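Local coordinates for protein pyridine synthase TbtD (Thermobispora bispora, PDB 5WA3) that probably forms the central pyridine ring of a thiopeptide antibiotic by a formal [4+2] cycloaddition of two dehydroalanines, with loss of the leader peptide, at residues W10-V15 / E128-L133. Residues are numbered along the deposited sequence; the frame is centred on the assembly and turned at random.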
# COMPACT_ATOMS: atom_id res chain seq x y z
N TRP A 10 -13.15 15.69 3.41
CA TRP A 10 -12.93 14.31 2.92
C TRP A 10 -14.23 13.53 3.03
O TRP A 10 -14.80 13.38 4.12
CB TRP A 10 -11.86 13.56 3.70
CG TRP A 10 -10.52 13.99 3.42
CD1 TRP A 10 -9.74 14.74 4.22
CD2 TRP A 10 -9.77 13.69 2.25
NE1 TRP A 10 -8.51 14.95 3.61
CE2 TRP A 10 -8.50 14.31 2.40
CE3 TRP A 10 -10.03 12.95 1.10
CZ2 TRP A 10 -7.50 14.23 1.44
CZ3 TRP A 10 -8.99 12.84 0.11
CH2 TRP A 10 -7.76 13.49 0.29
N TRP A 11 -14.67 13.04 1.88
CA TRP A 11 -15.93 12.40 1.74
C TRP A 11 -15.62 10.93 1.53
O TRP A 11 -14.62 10.58 0.89
CB TRP A 11 -16.71 13.02 0.58
CG TRP A 11 -17.10 14.47 0.88
CD1 TRP A 11 -16.42 15.60 0.49
CD2 TRP A 11 -18.21 14.93 1.66
NE1 TRP A 11 -17.05 16.71 0.98
CE2 TRP A 11 -18.14 16.33 1.70
CE3 TRP A 11 -19.25 14.29 2.34
CZ2 TRP A 11 -19.09 17.10 2.38
CZ3 TRP A 11 -20.20 15.06 3.02
CH2 TRP A 11 -20.11 16.45 3.03
N ARG A 12 -16.48 10.07 2.06
CA ARG A 12 -16.18 8.66 2.15
C ARG A 12 -17.25 7.81 1.47
O ARG A 12 -18.44 7.94 1.77
CB ARG A 12 -16.02 8.30 3.63
CG ARG A 12 -14.95 9.14 4.38
CD ARG A 12 -14.85 8.91 5.90
NE ARG A 12 -16.16 8.88 6.54
CZ ARG A 12 -16.41 8.37 7.73
NH1 ARG A 12 -15.43 7.87 8.49
NH2 ARG A 12 -17.66 8.37 8.18
N PHE A 13 -16.81 6.96 0.54
CA PHE A 13 -17.67 5.88 -0.00
C PHE A 13 -17.19 4.46 0.24
O PHE A 13 -16.00 4.18 0.19
CB PHE A 13 -17.79 6.03 -1.50
CG PHE A 13 -18.43 7.29 -1.90
CD1 PHE A 13 -19.80 7.38 -1.94
CD2 PHE A 13 -17.67 8.41 -2.16
CE1 PHE A 13 -20.41 8.57 -2.27
CE2 PHE A 13 -18.26 9.59 -2.51
CZ PHE A 13 -19.64 9.67 -2.56
N ARG A 14 -18.15 3.57 0.40
CA ARG A 14 -17.94 2.13 0.51
C ARG A 14 -18.39 1.37 -0.77
O ARG A 14 -19.58 1.44 -1.15
CB ARG A 14 -18.79 1.65 1.68
CG ARG A 14 -18.62 0.21 2.05
CD ARG A 14 -19.69 -0.24 3.05
NE ARG A 14 -19.49 -1.67 3.24
CZ ARG A 14 -18.64 -2.24 4.09
NH1 ARG A 14 -17.95 -1.53 4.96
NH2 ARG A 14 -18.53 -3.55 4.11
N VAL A 15 -17.48 0.63 -1.38
CA VAL A 15 -17.82 -0.33 -2.48
C VAL A 15 -17.69 -1.80 -2.06
O VAL A 15 -16.60 -2.32 -2.08
CB VAL A 15 -16.90 -0.15 -3.69
CG1 VAL A 15 -17.46 -0.90 -4.89
CG2 VAL A 15 -16.68 1.34 -3.95
N GLU A 128 -18.51 12.66 5.84
CA GLU A 128 -17.22 13.31 5.84
C GLU A 128 -16.39 12.74 6.98
O GLU A 128 -16.96 12.24 7.94
CB GLU A 128 -17.38 14.84 5.94
CG GLU A 128 -18.31 15.39 7.03
CD GLU A 128 -18.36 16.91 7.05
OE1 GLU A 128 -17.35 17.55 7.42
OE2 GLU A 128 -19.40 17.45 6.66
N ARG A 129 -15.07 12.83 6.88
CA ARG A 129 -14.17 12.24 7.90
C ARG A 129 -14.36 12.81 9.32
O ARG A 129 -14.78 13.95 9.43
CB ARG A 129 -12.68 12.38 7.47
CG ARG A 129 -12.14 11.15 6.72
CD ARG A 129 -10.62 11.03 6.76
NE ARG A 129 -10.15 10.82 8.13
CZ ARG A 129 -8.91 10.46 8.48
NH1 ARG A 129 -7.97 10.25 7.56
NH2 ARG A 129 -8.62 10.31 9.76
N PRO A 130 -14.02 12.02 10.40
CA PRO A 130 -14.07 12.37 11.82
C PRO A 130 -14.57 13.77 12.18
O PRO A 130 -15.79 13.94 12.17
CB PRO A 130 -12.63 12.08 12.26
CG PRO A 130 -12.32 10.82 11.48
CD PRO A 130 -13.30 10.73 10.32
N GLU A 131 -13.69 14.72 12.53
CA GLU A 131 -14.01 16.16 12.38
C GLU A 131 -12.72 16.98 12.01
O GLU A 131 -12.66 17.52 10.89
CB GLU A 131 -14.84 16.74 13.56
CG GLU A 131 -16.39 16.64 13.51
CD GLU A 131 -17.10 17.49 12.44
OE1 GLU A 131 -16.54 18.49 11.93
OE2 GLU A 131 -18.26 17.16 12.10
N PRO A 132 -11.70 17.09 12.91
CA PRO A 132 -10.40 17.63 12.48
C PRO A 132 -9.29 16.54 12.38
O PRO A 132 -9.13 15.72 13.27
CB PRO A 132 -10.07 18.65 13.58
CG PRO A 132 -10.82 18.17 14.80
CD PRO A 132 -11.75 17.04 14.39
N LEU A 133 -8.55 16.56 11.28
CA LEU A 133 -7.45 15.62 11.06
C LEU A 133 -6.24 15.96 11.89
O LEU A 133 -5.94 17.14 12.10
CB LEU A 133 -6.97 15.66 9.59
CG LEU A 133 -7.87 15.20 8.43
CD1 LEU A 133 -7.00 14.62 7.31
CD2 LEU A 133 -8.96 14.21 8.89
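Trp11 and Glu128 form an antiparallel, non-hydrogen-bonded pair, their CA atoms 4.4 Å apart, and one residue further on Arg129 N donates a bent hydrogen bond (141° at the hydrogen) to Trp10 O at 2.8 Å. On the face shared by Trp11 and Glu128, the glutamate CB sits over the six-membered ring of the indole, 4.1 Å from its centroid, in a CH-pi contact. With chi1 at 49°, Glu128 CG lies between its own N and C, and the extended chain runs alongside the indole, bringing OE2 to 3.8 Å from Trp11 CH2. Trp11 NE1 hydrogen-bonds to Thr62 O. Beyond the strand end Arg129 CG touches Arg12 CD at 3.6 Å and also meets Trp10 CB. The two arginine chains cross nearly at right angles, each bent at chi3, and Glu128 O lies above one face of the Arg12 guanidinium, offset toward its rim. Leu133 CD1 reaches the pyrrole side of Trp10, 4.0 Å from NE1. At this surface contact the pairing of outermost strand 123-128 with 9-16 ends, in a four-stranded antiparallel sheet ordered 44-49, 55-62, 9-16, 123-128, and the chain heads for helix 135-159; Trp11 also packs on Leu67 of helix 64-85, while Trp10 meets Tyr45 edge-to-face.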